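AlkZ (Streptomyces sahachiroi, PDB 5UUJ) belongs to the AlkZ-like DNA glycosylase family, whose members are built on the winged helix-turn-helix theme. Local coordinates at residues T210-K213 against A214-A218. Numbering follows the deposited sequence.
Sequences TVIK and AYLGA
The A214 backbone N-H bonds T210 O, N to O 3.0 Å, and the A214 methyl lies beside the same carbonyl, CB to O 3.5 Å, and also touches Y94 of helix 91-100. Y215 N bonds V211 O at 2.8 Å. Its CG stands anti to the backbone N (chi1 178°), which carries the ring off from the preceding turn, to where F227 meets it edge-to-face and its OH is hydrogen-bonded to G293 O. L216 makes the straightest bond, N to I212 O at 2.9 Å with 174° at the hydrogen. It also supplies the side-chain contact: the I212 and L216 side chains lie alongside each other in the same direction, with L216 CD1 against I212 CG2 at 3.8 Å, and L216 CG comes within 3.4 Å of I212 O. I212 CG2, anti to its own N, is the branch that faces L216, while the residue also packs on W244 and F245 of helix 238-248. G217 N reaches K213 O at 3.0 Å, with the bond bent to 135°, and A218 N turns instead to Y215 O, three residues back. The arrangement is the i to i+4 hydrogen bonding of an alpha-helix, giving way to 3-10-like bonding near the C-terminal end of helix 204-219.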
ATOM      1  N   THR A 210      -0.404  16.719   1.935  1.00 19.38           N
ATOM      2  CA  THR A 210       0.004  16.016   0.722  1.00 18.21           C
ATOM      3  C   THR A 210      -0.462  14.565   0.748  1.00 22.38           C
ATOM      4  O   THR A 210      -0.991  14.049  -0.238  1.00 23.99           O
ATOM      5  CB  THR A 210       1.529  16.050   0.547  1.00 16.89           C
ATOM      6  OG1 THR A 210       1.978  17.407   0.558  1.00 19.63           O
ATOM      7  CG2 THR A 210       1.945  15.388  -0.761  1.00 16.50           C
ATOM      8  N   VAL A 211      -0.260  13.912   1.887  1.00 18.02           N
ATOM      9  CA  VAL A 211      -0.637  12.516   2.054  1.00 19.29           C
ATOM     10  C   VAL A 211      -2.156  12.384   2.022  1.00 17.63           C
ATOM     11  O   VAL A 211      -2.692  11.501   1.358  1.00 15.21           O
ATOM     12  CB  VAL A 211      -0.069  11.945   3.376  1.00 17.14           C
ATOM     13  CG1 VAL A 211      -0.568  10.526   3.633  1.00 12.66           C
ATOM     14  CG2 VAL A 211       1.452  11.971   3.343  1.00 15.35           C
ATOM     15  N   ILE A 212      -2.844  13.274   2.731  1.00 14.29           N
ATOM     16  CA  ILE A 212      -4.302  13.256   2.779  1.00 14.39           C
ATOM     17  C   ILE A 212      -4.879  13.453   1.379  1.00 14.66           C
ATOM     18  O   ILE A 212      -5.808  12.749   0.982  1.00 14.36           O
ATOM     19  CB  ILE A 212      -4.847  14.339   3.740  1.00 15.28           C
ATOM     20  CG1 ILE A 212      -4.480  13.981   5.181  1.00 15.11           C
ATOM     21  CG2 ILE A 212      -6.366  14.473   3.622  1.00 15.58           C
ATOM     22  CD1 ILE A 212      -4.696  15.100   6.176  1.00 16.21           C
ATOM     23  N   LYS A 213      -4.317  14.405   0.635  1.00 16.47           N
ATOM     24  CA  LYS A 213      -4.732  14.651  -0.744  1.00 22.96           C
ATOM     25  C   LYS A 213      -4.591  13.396  -1.595  1.00 19.72           C
ATOM     26  O   LYS A 213      -5.517  13.014  -2.311  1.00 19.25           O
ATOM     27  CB  LYS A 213      -3.907  15.775  -1.375  1.00 23.15           C
ATOM     28  CG  LYS A 213      -4.631  17.104  -1.493  1.00 28.13           C
ATOM     29  CD  LYS A 213      -3.936  18.045  -2.479  1.00 32.08           C
ATOM     30  CE  LYS A 213      -4.033  17.531  -3.916  1.00 36.14           C
ATOM     31  NZ  LYS A 213      -3.563  18.525  -4.921  1.00 35.37           N
ATOM     32  N   ALA A 214      -3.421  12.772  -1.519  1.00 14.55           N
ATOM     33  CA  ALA A 214      -3.140  11.567  -2.288  1.00 16.24           C
ATOM     34  C   ALA A 214      -4.093  10.439  -1.903  1.00 16.63           C
ATOM     35  O   ALA A 214      -4.604   9.727  -2.767  1.00 15.22           O
ATOM     36  CB  ALA A 214      -1.696  11.132  -2.086  1.00 15.51           C
ATOM     37  N   TYR A 215      -4.334  10.285  -0.604  1.00 13.05           N
ATOM     38  CA  TYR A 215      -5.212   9.229  -0.119  1.00 14.78           C
ATOM     39  C   TYR A 215      -6.647   9.411  -0.616  1.00 13.89           C
ATOM     40  O   TYR A 215      -7.238   8.490  -1.181  1.00 14.59           O
ATOM     41  CB  TYR A 215      -5.202   9.173   1.411  1.00 12.96           C
ATOM     42  CG  TYR A 215      -6.132   8.114   1.952  1.00 12.25           C
ATOM     43  CD1 TYR A 215      -5.746   6.780   1.998  1.00 11.92           C
ATOM     44  CD2 TYR A 215      -7.404   8.443   2.394  1.00 12.59           C
ATOM     45  CE1 TYR A 215      -6.599   5.806   2.477  1.00 11.99           C
ATOM     46  CE2 TYR A 215      -8.265   7.476   2.878  1.00 12.58           C
ATOM     47  CZ  TYR A 215      -7.858   6.160   2.914  1.00 12.31           C
ATOM     48  OH  TYR A 215      -8.716   5.199   3.391  1.00 12.53           O
ATOM     49  N   LEU A 216      -7.203  10.598  -0.403  1.00 13.70           N
ATOM     50  CA  LEU A 216      -8.581  10.879  -0.797  1.00 14.29           C
ATOM     51  C   LEU A 216      -8.756  10.832  -2.313  1.00 14.79           C
ATOM     52  O   LEU A 216      -9.854  10.586  -2.811  1.00 15.22           O
ATOM     53  CB  LEU A 216      -9.021  12.246  -0.271  1.00 15.01           C
ATOM     54  CG  LEU A 216      -9.133  12.397   1.248  1.00 16.35           C
ATOM     55  CD1 LEU A 216      -9.562  13.812   1.591  1.00 15.87           C
ATOM     56  CD2 LEU A 216     -10.105  11.384   1.848  1.00 14.53           C
ATOM     57  N   GLY A 217      -7.666  11.061  -3.038  1.00 14.85           N
ATOM     58  CA  GLY A 217      -7.701  11.056  -4.488  1.00 15.50           C
ATOM     59  C   GLY A 217      -7.880   9.672  -5.085  1.00 15.26           C
ATOM     60  O   GLY A 217      -8.162   9.541  -6.275  1.00 15.97           O
ATOM     61  N   ALA A 218      -7.711   8.640  -4.263  1.00 18.22           N
ATOM     62  CA  ALA A 218      -7.854   7.259  -4.720  1.00 18.14           C
ATOM     63  C   ALA A 218      -8.939   6.513  -3.947  1.00 14.31           C
ATOM     64  O   ALA A 218      -9.630   5.663  -4.511  1.00 14.80           O
ATOM     65  CB  ALA A 218      -6.526   6.526  -4.593  1.00 18.97           C
TER